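Local coordinates for protein prolyl-tRNA synthetase (Naegleria fowleri, PDB 6UYH) that probably attaches proline to its cognate tRNA in an ATP-dependent reaction, as prolyl-tRNA synthetases do, and here holds halofuginone and an ATP analogue, at residues 26-36 and 155-163; 196-204 and 402-413. All coordinates share one frame; numbering follows the deposited sequence.

Interaction 1 of 2, residues 26-36 and 155-163. With ANP (phosphoaminophosphonic acid-adenylate ester), chain C.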
loop_
_atom_site.group_PDB
_atom_site.type_symbol
_atom_site.label_atom_id
_atom_site.label_comp_id
_atom_site.label_asym_id
_atom_site.label_seq_id
_atom_site.Cartn_x
_atom_site.Cartn_y
_atom_site.Cartn_z
ATOM N N TYR A 26 5.833 -11.932 24.724
ATOM C CA TYR A 26 5.661 -11.263 23.441
ATOM C C TYR A 26 4.472 -11.828 22.687
ATOM O O TYR A 26 3.647 -11.078 22.143
ATOM C CB TYR A 26 6.942 -11.443 22.622
ATOM C CG TYR A 26 7.044 -10.701 21.314
ATOM C CD1 TYR A 26 6.939 -9.317 21.266
ATOM C CD2 TYR A 26 7.307 -11.386 20.129
ATOM C CE1 TYR A 26 7.073 -8.635 20.074
ATOM C CE2 TYR A 26 7.455 -10.707 18.919
ATOM C CZ TYR A 26 7.338 -9.334 18.902
ATOM O OH TYR A 26 7.494 -8.649 17.717
ATOM N N SER A 27 4.353 -13.153 22.665
ATOM C CA SER A 27 3.215 -13.771 22.003
ATOM C C SER A 27 1.902 -13.311 22.625
ATOM O O SER A 27 0.959 -12.959 21.905
ATOM C CB SER A 27 3.345 -15.289 22.068
ATOM O OG SER A 27 2.223 -15.904 21.467
ATOM N N GLN A 28 1.833 -13.277 23.957
ATOM C CA GLN A 28 0.596 -12.872 24.614
ATOM C C GLN A 28 0.284 -11.405 24.350
ATOM O O GLN A 28 -0.875 -11.050 24.111
ATOM C CB GLN A 28 0.674 -13.159 26.114
ATOM C CG GLN A 28 0.652 -14.651 26.435
ATOM C CD GLN A 28 0.301 -14.935 27.882
ATOM O OE1 GLN A 28 -0.437 -14.177 28.515
ATOM N NE2 GLN A 28 0.841 -16.024 28.419
ATOM N N VAL A 29 1.306 -10.542 24.347
ATOM C CA VAL A 29 1.052 -9.114 24.160
ATOM C C VAL A 29 0.589 -8.822 22.731
ATOM O O VAL A 29 -0.345 -8.038 22.523
ATOM C CB VAL A 29 2.296 -8.286 24.541
ATOM C CG1 VAL A 29 2.135 -6.834 24.094
ATOM C CG2 VAL A 29 2.532 -8.345 26.052
ATOM N N ILE A 30 1.227 -9.426 21.721
ATOM C CA ILE A 30 0.850 -9.064 20.354
ATOM C C ILE A 30 -0.526 -9.628 19.985
ATOM O O ILE A 30 -1.236 -9.033 19.167
ATOM C CB ILE A 30 1.918 -9.493 19.331
ATOM C CG1 ILE A 30 2.009 -11.019 19.235
ATOM C CG2 ILE A 30 3.276 -8.803 19.637
ATOM C CD1 ILE A 30 3.189 -11.527 18.381
ATOM N N THR A 31 -0.930 -10.759 20.576
ATOM C CA THR A 31 -2.233 -11.337 20.242
ATOM C C THR A 31 -3.352 -10.714 21.066
ATOM O O THR A 31 -4.405 -10.355 20.522
ATOM C CB THR A 31 -2.238 -12.863 20.434
ATOM O OG1 THR A 31 -1.872 -13.201 21.782
ATOM C CG2 THR A 31 -1.288 -13.540 19.442
ATOM N N LYS A 32 -3.162 -10.605 22.382
ATOM C CA LYS A 32 -4.248 -10.140 23.242
ATOM C C LYS A 32 -4.515 -8.649 23.078
ATOM O O LYS A 32 -5.618 -8.187 23.385
ATOM C CB LYS A 32 -3.941 -10.482 24.703
ATOM C CG LYS A 32 -3.891 -11.979 24.941
ATOM C CD LYS A 32 -3.562 -12.333 26.387
ATOM C CE LYS A 32 -3.625 -13.843 26.589
ATOM N NZ LYS A 32 -3.359 -14.253 27.999
ATOM N N SER A 33 -3.534 -7.893 22.594
ATOM C CA SER A 33 -3.761 -6.503 22.238
ATOM C C SER A 33 -4.507 -6.339 20.926
ATOM O O SER A 33 -4.771 -5.198 20.537
ATOM C CB SER A 33 -2.438 -5.767 22.118
ATOM O OG SER A 33 -1.683 -6.269 21.018
ATOM N N GLU A 34 -4.829 -7.444 20.240
ATOM C CA GLU A 34 -5.430 -7.428 18.898
ATOM C C GLU A 34 -4.501 -6.800 17.858
ATOM O O GLU A 34 -4.950 -6.228 16.862
ATOM C CB GLU A 34 -6.807 -6.740 18.906
ATOM C CG GLU A 34 -7.794 -7.416 19.859
ATOM C CD GLU A 34 -9.201 -6.848 19.801
ATOM O OE1 GLU A 34 -9.488 -5.998 18.931
ATOM O OE2 GLU A 34 -10.028 -7.269 20.633
ATOM N N PHE A 35 -3.186 -6.921 18.049
ATOM C CA PHE A 35 -2.264 -6.457 17.018
ATOM C C PHE A 35 -2.087 -7.496 15.919
ATOM O O PHE A 35 -2.103 -7.162 14.725
ATOM C CB PHE A 35 -0.902 -6.108 17.637
ATOM C CG PHE A 35 -0.619 -4.628 17.693
ATOM C CD1 PHE A 35 0.580 -4.116 17.188
ATOM C CD2 PHE A 35 -1.554 -3.751 18.241
ATOM C CE1 PHE A 35 0.835 -2.754 17.224
ATOM C CE2 PHE A 35 -1.311 -2.388 18.285
ATOM C CZ PHE A 35 -0.104 -1.889 17.777
ATOM N N LEU A 36 -1.944 -8.759 16.297
ATOM C CA LEU A 36 -1.450 -9.773 15.380
ATOM C C LEU A 36 -2.170 -11.086 15.637
ATOM O O LEU A 36 -2.589 -11.374 16.761
ATOM C CB LEU A 36 0.071 -9.943 15.545
ATOM C CG LEU A 36 0.822 -10.959 14.680
ATOM C CD1 LEU A 36 2.250 -10.467 14.417
ATOM C CD2 LEU A 36 0.862 -12.320 15.366
ATOM N N HIS A 155 14.721 -19.144 12.674
ATOM C CA HIS A 155 13.387 -19.197 13.271
ATOM C C HIS A 155 12.649 -17.874 13.084
ATOM O O HIS A 155 13.204 -16.798 13.323
ATOM C CB HIS A 155 13.516 -19.515 14.761
ATOM C CG HIS A 155 12.250 -19.993 15.400
ATOM N ND1 HIS A 155 11.302 -19.131 15.912
ATOM C CD2 HIS A 155 11.784 -21.242 15.628
ATOM C CE1 HIS A 155 10.304 -19.830 16.421
ATOM N NE2 HIS A 155 10.571 -21.114 16.264
ATOM N N ALA A 156 11.391 -17.953 12.650
ATOM C CA ALA A 156 10.615 -16.742 12.430
ATOM C C ALA A 156 10.272 -16.077 13.764
ATOM O O ALA A 156 10.143 -16.736 14.801
ATOM C CB ALA A 156 9.341 -17.048 11.634
ATOM N N VAL A 157 10.182 -14.748 13.737
ATOM C CA VAL A 157 9.836 -13.948 14.902
ATOM C C VAL A 157 8.791 -12.935 14.453
ATOM O O VAL A 157 9.034 -12.174 13.511
ATOM C CB VAL A 157 11.052 -13.229 15.517
ATOM C CG1 VAL A 157 10.621 -12.353 16.707
ATOM C CG2 VAL A 157 12.116 -14.243 15.955
ATOM N N PRO A 158 7.603 -12.902 15.059
ATOM C CA PRO A 158 6.594 -11.922 14.640
ATOM C C PRO A 158 7.204 -10.533 14.532
ATOM O O PRO A 158 7.954 -10.100 15.408
ATOM C CB PRO A 158 5.541 -12.006 15.752
ATOM C CG PRO A 158 5.633 -13.448 16.214
ATOM C CD PRO A 158 7.126 -13.769 16.157
ATOM N N PHE A 159 6.925 -9.871 13.403
ATOM C CA PHE A 159 7.429 -8.559 13.007
ATOM C C PHE A 159 8.931 -8.544 12.726
ATOM O O PHE A 159 9.336 -8.061 11.670
ATOM C CB PHE A 159 7.104 -7.479 14.049
ATOM C CG PHE A 159 5.637 -7.328 14.330
ATOM C CD1 PHE A 159 4.750 -6.947 13.325
ATOM C CD2 PHE A 159 5.143 -7.551 15.599
ATOM C CE1 PHE A 159 3.388 -6.812 13.585
ATOM C CE2 PHE A 159 3.784 -7.407 15.873
ATOM C CZ PHE A 159 2.905 -7.031 14.861
ATOM N N ILE A 160 9.759 -9.077 13.639
ATOM C CA ILE A 160 11.210 -8.921 13.504
ATOM C C ILE A 160 11.741 -9.694 12.306
ATOM O O ILE A 160 12.652 -9.226 11.604
ATOM C CB ILE A 160 11.927 -9.378 14.787
ATOM C CG1 ILE A 160 11.444 -8.578 15.998
ATOM C CG2 ILE A 160 13.449 -9.268 14.600
ATOM C CD1 ILE A 160 11.817 -7.104 15.957
ATOM N N ARG A 161 11.241 -10.916 12.096
ATOM C CA ARG A 161 11.781 -11.799 11.057
ATOM C C ARG A 161 10.636 -12.683 10.560
ATOM O O ARG A 161 10.377 -13.748 11.120
ATOM C CB ARG A 161 12.940 -12.640 11.574
ATOM C CG ARG A 161 13.625 -13.435 10.447
ATOM C CD ARG A 161 14.812 -14.253 10.933
ATOM N NE ARG A 161 15.830 -13.390 11.527
ATOM C CZ ARG A 161 16.602 -12.559 10.834
ATOM N NH1 ARG A 161 16.487 -12.481 9.513
ATOM N NH2 ARG A 161 17.492 -11.800 11.465
ATOM N N SER A 162 9.962 -12.229 9.507
ATOM C CA SER A 162 8.856 -12.988 8.939
ATOM C C SER A 162 9.193 -13.368 7.502
ATOM O O SER A 162 10.035 -12.737 6.857
ATOM C CB SER A 162 7.532 -12.206 9.033
ATOM O OG SER A 162 7.587 -10.928 8.411
ATOM N N ARG A 163 8.568 -14.444 7.012
ATOM C CA ARG A 163 8.884 -14.917 5.660
ATOM C C ARG A 163 8.232 -14.063 4.586
ATOM O O ARG A 163 8.784 -13.928 3.483
ATOM C CB ARG A 163 8.492 -16.387 5.503
ATOM C CG ARG A 163 9.481 -17.305 6.224
ATOM C CD ARG A 163 9.163 -18.762 5.982
ATOM N NE ARG A 163 10.332 -19.606 6.198
ATOM C CZ ARG A 163 10.305 -20.931 6.133
ATOM N NH1 ARG A 163 9.163 -21.552 5.872
ATOM N NH2 ARG A 163 11.413 -21.633 6.335
HETATM P PG ANP C . 18.932 -9.435 8.553
HETATM O O1G ANP C . 20.181 -9.838 9.184
HETATM O O2G ANP C . 18.352 -10.683 7.761
HETATM O O3G ANP C . 17.974 -8.971 9.717
HETATM P PB ANP C . 19.149 -8.109 5.874
HETATM O O1B ANP C . 20.467 -7.804 5.339
HETATM O O2B ANP C . 18.650 -9.463 5.283
HETATM N N3B ANP C . 19.127 -8.175 7.518
HETATM P PA ANP C . 17.929 -6.059 4.238
HETATM O O1A ANP C . 19.037 -5.094 4.080
HETATM O O2A ANP C . 17.807 -6.928 3.030
HETATM O O3A ANP C . 18.125 -7.006 5.498
HETATM O "O5'" ANP C . 16.481 -5.418 4.528
HETATM C "C5'" ANP C . 16.172 -4.045 4.863
HETATM C "C4'" ANP C . 15.599 -4.044 6.256
HETATM O "O4'" ANP C . 14.444 -4.911 6.310
HETATM C "C3'" ANP C . 16.553 -4.609 7.296
HETATM O "O3'" ANP C . 17.439 -3.599 7.765
HETATM C "C2'" ANP C . 15.605 -5.099 8.392
HETATM O "O2'" ANP C . 15.349 -4.059 9.327
HETATM C "C1'" ANP C . 14.347 -5.501 7.597
HETATM N N9 ANP C . 14.193 -6.941 7.430
HETATM C C8 ANP C . 15.088 -7.811 6.864
HETATM N N7 ANP C . 14.685 -9.057 6.839
HETATM C C5 ANP C . 13.429 -9.006 7.432
HETATM C C6 ANP C . 12.472 -9.998 7.709
HETATM N N6 ANP C . 12.605 -11.282 7.367
HETATM N N1 ANP C . 11.339 -9.614 8.340
HETATM C C2 ANP C . 11.175 -8.322 8.640
HETATM N N3 ANP C . 11.998 -7.297 8.410
HETATM C C4 ANP C . 13.117 -7.708 7.804
#
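In the class II synthetase core, the loop that joins the antiparallel strands 140-149 and 164-174, the place of motif 2 in this family, lays Pro158 and Phe159 against the second half of helix 22-32 and the start of strand 36-38, while its next residues hold the ATP analogue. Tyr26 OH donates to Pro158 O at 2.8 Å, the hydroxyl oxygen standing above the carbonyl plane, clear of the lone-pair directions. The same hydroxyl lies at the edge of the Phe159 ring, 3.3 Å from CD2. The tyrosine ring runs past the proline in the opposite direction. Ile30 divides its branches: CD1 meets Pro158 CB at 3.6 Å, and CG2 comes to the edge of the Phe159 ring. Leu36, its CG turned opposite the main-chain nitrogen (chi1 -180°), brings CD1 over one face of Phe159, 3.9 Å from the centroid and 25° off the normal, a CH-pi contact. Ile280 of helix 274-283 and Cys51 of helix 49-67 also touch the Phe159 side chain. Ile160 and Arg161 both face Val157 in a classic beta bulge, after which the backbone reads the adenine: Ser162 N donates to N1 of the nucleotide, and Ser162 O accepts from N6. Arg161, also paired with Glu152, sends NH1 to the gamma-phosphate oxygen O2G at 3.1 Å, nearly straight, with an N-H...O angle of 174°.

Interaction 2 of 2, residues 196-204 and 402-413; sequences EELLAVPVI and HDSMLNKARKEM. With EDO (1,2-ethanediol), chain Z.
Pro202 is the main bump: its ring sits on helix 391-415, with CD 3.5 Å from Ala409 CB and CG against the backbone of Arg410. The proline ring rests on the methyl of Ala409, and Leu406 CD1 and Met413 CE border it, the latter 3.8 Å from Pro202 CB. A bend at chi3 (73°) puts that same CE beside Ile204 CG1. Two residues earlier, and one turn back on the partner helix, Ala200 drops its methyl among His402, Met405 and Leu406, 3.9 Å from Met405 CB and in an off-centre CH-pi contact with the His402 ring, while Ala200 O takes a CA-H...O contact from Leu406. The exit from helix 177-198 of the catalytic core, where Ala200 has positive phi, is thus seated on the long helix 391-415, which comes after the last strand, 381-385, of the five-stranded mixed sheet. A salt bridge closes the flank. Arg410 lays its guanidinium face over Pro202 CB and grips Glu196 end-on, NH1 to OE2 at 2.9 Å and NH2 to OE1 at 3.0 Å; the two planes lie 54° apart, and both oxygens are met from above the carboxylate. Val203 N holds OE2 as well, on its anti lone pair. At the other end a water joins His402 ND1 to Leu198 O.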
loop_
_atom_site.group_PDB
_atom_site.type_symbol
_atom_site.label_atom_id
_atom_site.label_comp_id
_atom_site.label_asym_id
_atom_site.label_seq_id
_atom_site.Cartn_x
_atom_site.Cartn_y
_atom_site.Cartn_z
ATOM N N GLU A 196 12.698 7.498 16.437
ATOM C CA GLU A 196 12.694 8.345 17.633
ATOM C C GLU A 196 11.431 9.201 17.717
ATOM O O GLU A 196 10.798 9.270 18.773
ATOM C CB GLU A 196 13.957 9.206 17.673
ATOM C CG GLU A 196 15.233 8.331 17.848
ATOM C CD GLU A 196 16.401 9.042 18.493
ATOM O OE1 GLU A 196 16.294 10.248 18.797
ATOM O OE2 GLU A 196 17.439 8.377 18.700
ATOM N N GLU A 197 11.031 9.835 16.610
ATOM C CA GLU A 197 9.913 10.778 16.658
ATOM C C GLU A 197 8.550 10.092 16.562
ATOM O O GLU A 197 7.575 10.600 17.122
ATOM C CB GLU A 197 10.049 11.826 15.549
ATOM C CG GLU A 197 11.244 12.758 15.735
ATOM C CD GLU A 197 11.466 13.713 14.561
ATOM O OE1 GLU A 197 12.608 14.197 14.412
ATOM O OE2 GLU A 197 10.515 13.983 13.785
ATOM N N LEU A 198 8.442 8.954 15.880
ATOM C CA LEU A 198 7.178 8.229 15.797
ATOM C C LEU A 198 7.069 7.109 16.826
ATOM O O LEU A 198 6.036 6.977 17.493
ATOM C CB LEU A 198 6.980 7.642 14.391
ATOM C CG LEU A 198 6.735 8.646 13.264
ATOM C CD1 LEU A 198 6.470 7.912 11.960
ATOM C CD2 LEU A 198 5.574 9.554 13.628
ATOM N N LEU A 199 8.111 6.284 16.951
ATOM C CA LEU A 199 8.070 5.072 17.769
ATOM C C LEU A 199 8.702 5.231 19.145
ATOM O O LEU A 199 8.637 4.286 19.946
ATOM C CB LEU A 199 8.761 3.920 17.021
ATOM C CG LEU A 199 8.239 3.692 15.591
ATOM C CD1 LEU A 199 8.985 2.559 14.902
ATOM C CD2 LEU A 199 6.728 3.432 15.570
ATOM N N ALA A 200 9.307 6.390 19.432
ATOM C CA ALA A 200 9.990 6.660 20.701
ATOM C C ALA A 200 11.059 5.611 21.009
ATOM O O ALA A 200 11.275 5.242 22.163
ATOM C CB ALA A 200 8.986 6.779 21.855
ATOM N N VAL A 201 11.743 5.133 19.975
ATOM C CA VAL A 201 12.812 4.142 20.114
ATOM C C VAL A 201 14.140 4.820 19.788
ATOM O O VAL A 201 14.289 5.375 18.695
ATOM C CB VAL A 201 12.596 2.928 19.196
ATOM C CG1 VAL A 201 13.860 2.060 19.183
ATOM C CG2 VAL A 201 11.385 2.107 19.648
ATOM N N PRO A 202 15.132 4.772 20.672
ATOM C CA PRO A 202 16.421 5.402 20.369
ATOM C C PRO A 202 17.255 4.531 19.444
ATOM O O PRO A 202 17.135 3.303 19.433
ATOM C CB PRO A 202 17.076 5.531 21.751
ATOM C CG PRO A 202 16.555 4.338 22.500
ATOM C CD PRO A 202 15.109 4.181 22.021
ATOM N N VAL A 203 18.121 5.186 18.658
ATOM C CA VAL A 203 18.926 4.484 17.664
ATOM C C VAL A 203 20.378 4.909 17.795
ATOM O O VAL A 203 20.706 5.943 18.380
ATOM C CB VAL A 203 18.464 4.727 16.203
ATOM C CG1 VAL A 203 16.993 4.394 16.006
ATOM C CG2 VAL A 203 18.764 6.144 15.772
ATOM N N ILE A 204 21.250 4.084 17.220
ATOM C CA ILE A 204 22.663 4.403 17.046
ATOM C C ILE A 204 22.978 4.267 15.565
ATOM O O ILE A 204 22.762 3.197 14.982
ATOM C CB ILE A 204 23.574 3.481 17.865
ATOM C CG1 ILE A 204 23.279 3.618 19.357
ATOM C CG2 ILE A 204 25.032 3.833 17.588
ATOM C CD1 ILE A 204 23.957 2.553 20.192
ATOM N N HIS A 402 5.352 10.826 25.001
ATOM C CA HIS A 402 6.318 10.436 23.979
ATOM C C HIS A 402 7.748 10.682 24.451
ATOM O O HIS A 402 8.615 9.805 24.339
ATOM C CB HIS A 402 6.070 11.194 22.675
ATOM C CG HIS A 402 7.188 11.031 21.695
ATOM N ND1 HIS A 402 7.160 10.082 20.695
ATOM C CD2 HIS A 402 8.397 11.637 21.609
ATOM C CE1 HIS A 402 8.292 10.135 20.014
ATOM N NE2 HIS A 402 9.062 11.063 20.552
ATOM N N ASP A 403 8.019 11.886 24.957
ATOM C CA ASP A 403 9.373 12.214 25.396
ATOM C C ASP A 403 9.845 11.275 26.500
ATOM O O ASP A 403 11.000 10.833 26.490
ATOM C CB ASP A 403 9.432 13.670 25.863
ATOM C CG ASP A 403 9.187 14.655 24.730
ATOM O OD1 ASP A 403 9.200 14.233 23.554
ATOM O OD2 ASP A 403 8.979 15.850 25.012
ATOM N N SER A 404 8.968 10.956 27.455
ATOM C CA SER A 404 9.356 10.089 28.565
ATOM C C SER A 404 9.683 8.684 28.075
ATOM O O SER A 404 10.653 8.067 28.536
ATOM C CB SER A 404 8.237 10.031 29.607
ATOM O OG SER A 404 7.993 11.296 30.206
ATOM N N MET A 405 8.863 8.156 27.161
ATOM C CA MET A 405 9.102 6.828 26.605
ATOM C C MET A 405 10.449 6.771 25.901
ATOM O O MET A 405 11.220 5.821 26.084
ATOM C CB MET A 405 7.961 6.450 25.648
ATOM C CG MET A 405 6.624 6.220 26.355
ATOM S SD MET A 405 5.256 5.921 25.216
ATOM C CE MET A 405 5.830 4.450 24.352
ATOM N N LEU A 406 10.752 7.789 25.090
ATOM C CA LEU A 406 12.026 7.814 24.376
ATOM C C LEU A 406 13.196 8.007 25.337
ATOM O O LEU A 406 14.235 7.347 25.208
ATOM C CB LEU A 406 11.999 8.919 23.317
ATOM C CG LEU A 406 13.300 9.200 22.568
ATOM C CD1 LEU A 406 13.714 7.951 21.818
ATOM C CD2 LEU A 406 13.135 10.403 21.616
ATOM N N ASN A 407 13.037 8.897 26.315
ATOM C CA ASN A 407 14.116 9.161 27.261
ATOM C C ASN A 407 14.419 7.941 28.120
ATOM O O ASN A 407 15.587 7.642 28.387
ATOM C CB ASN A 407 13.750 10.352 28.144
ATOM C CG ASN A 407 13.797 11.665 27.394
ATOM O OD1 ASN A 407 14.492 11.790 26.386
ATOM N ND2 ASN A 407 13.070 12.662 27.894
ATOM N N LYS A 408 13.378 7.240 28.577
ATOM C CA LYS A 408 13.582 6.035 29.376
ATOM C C LYS A 408 14.332 4.973 28.582
ATOM O O LYS A 408 15.269 4.348 29.092
ATOM C CB LYS A 408 12.234 5.495 29.853
ATOM C CG LYS A 408 12.310 4.193 30.651
ATOM C CD LYS A 408 10.915 3.708 31.073
ATOM C CE LYS A 408 11.011 2.465 31.960
ATOM N NZ LYS A 408 9.694 1.882 32.355
ATOM N N ALA A 409 13.942 4.766 27.326
ATOM C CA ALA A 409 14.601 3.752 26.512
ATOM C C ALA A 409 16.034 4.147 26.195
ATOM O O ALA A 409 16.928 3.289 26.170
ATOM C CB ALA A 409 13.802 3.514 25.232
ATOM N N ARG A 410 16.287 5.442 25.969
ATOM C CA ARG A 410 17.658 5.852 25.671
ATOM C C ARG A 410 18.551 5.697 26.893
ATOM O O ARG A 410 19.712 5.294 26.771
ATOM C CB ARG A 410 17.708 7.291 25.159
ATOM C CG ARG A 410 19.005 7.578 24.371
ATOM C CD ARG A 410 19.250 9.064 24.134
ATOM N NE ARG A 410 18.102 9.741 23.532
ATOM C CZ ARG A 410 17.766 9.661 22.246
ATOM N NH1 ARG A 410 18.479 8.912 21.405
ATOM N NH2 ARG A 410 16.710 10.327 21.797
ATOM N N LYS A 411 18.030 6.017 28.077
ATOM C CA LYS A 411 18.822 5.837 29.295
ATOM C C LYS A 411 19.147 4.366 29.524
ATOM O O LYS A 411 20.292 4.018 29.844
ATOM C CB LYS A 411 18.072 6.426 30.488
ATOM C CG LYS A 411 18.742 6.265 31.849
ATOM C CD LYS A 411 17.838 6.876 32.917
ATOM C CE LYS A 411 18.001 6.210 34.272
ATOM N NZ LYS A 411 19.358 6.423 34.816
ATOM N N GLU A 412 18.157 3.485 29.343
ATOM C CA GLU A 412 18.413 2.049 29.429
ATOM C C GLU A 412 19.462 1.617 28.413
ATOM O O GLU A 412 20.402 0.885 28.746
ATOM C CB GLU A 412 17.121 1.260 29.215
ATOM C CG GLU A 412 16.074 1.431 30.300
ATOM C CD GLU A 412 14.862 0.533 30.086
ATOM O OE1 GLU A 412 14.992 -0.486 29.374
ATOM O OE2 GLU A 412 13.778 0.846 30.625
ATOM N N MET A 413 19.319 2.055 27.159
ATOM C CA MET A 413 20.265 1.629 26.130
ATOM C C MET A 413 21.687 2.072 26.464
ATOM O O MET A 413 22.631 1.274 26.390
ATOM C CB MET A 413 19.841 2.170 24.765
ATOM C CG MET A 413 20.800 1.741 23.643
ATOM S SD MET A 413 20.225 2.196 22.006
ATOM C CE MET A 413 20.515 3.956 22.068
HETATM C C1 EDO Z . 10.955 12.434 32.181
HETATM O O1 EDO Z . 9.915 11.461 32.032
HETATM C C2 EDO Z . 11.904 12.349 30.996
HETATM O O2 EDO Z . 11.375 13.111 29.905
HETATM O O HOH W 1 4.827 8.808 19.447
HETATM O O HOH W 2 20.889 7.052 21.463
#

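Both contacts involve the catalytic core but serve different parts of it. Interaction 1 backs the nucleotide pocket: Phe159 to Ser162 line it, and Phe159 is also packed against 26-36. Interaction 2 joins the core to helix 391-415, and its Val203 side chain stays about 11 Å from the nucleotide. The two centres are 21 Å apart and the nearest atoms about 9 Å, without touching. Helix 274-283 spans the gap: Ile280 and Met281 meet interaction 1, while His283 touches Ala200 and Met405 of interaction 2, and Thr275 and Met279 touch the neighbouring Leu199. At its start, Arg274 binds the nucleotide and also donates through NE to Ile160 O, tying this helix to the pocket.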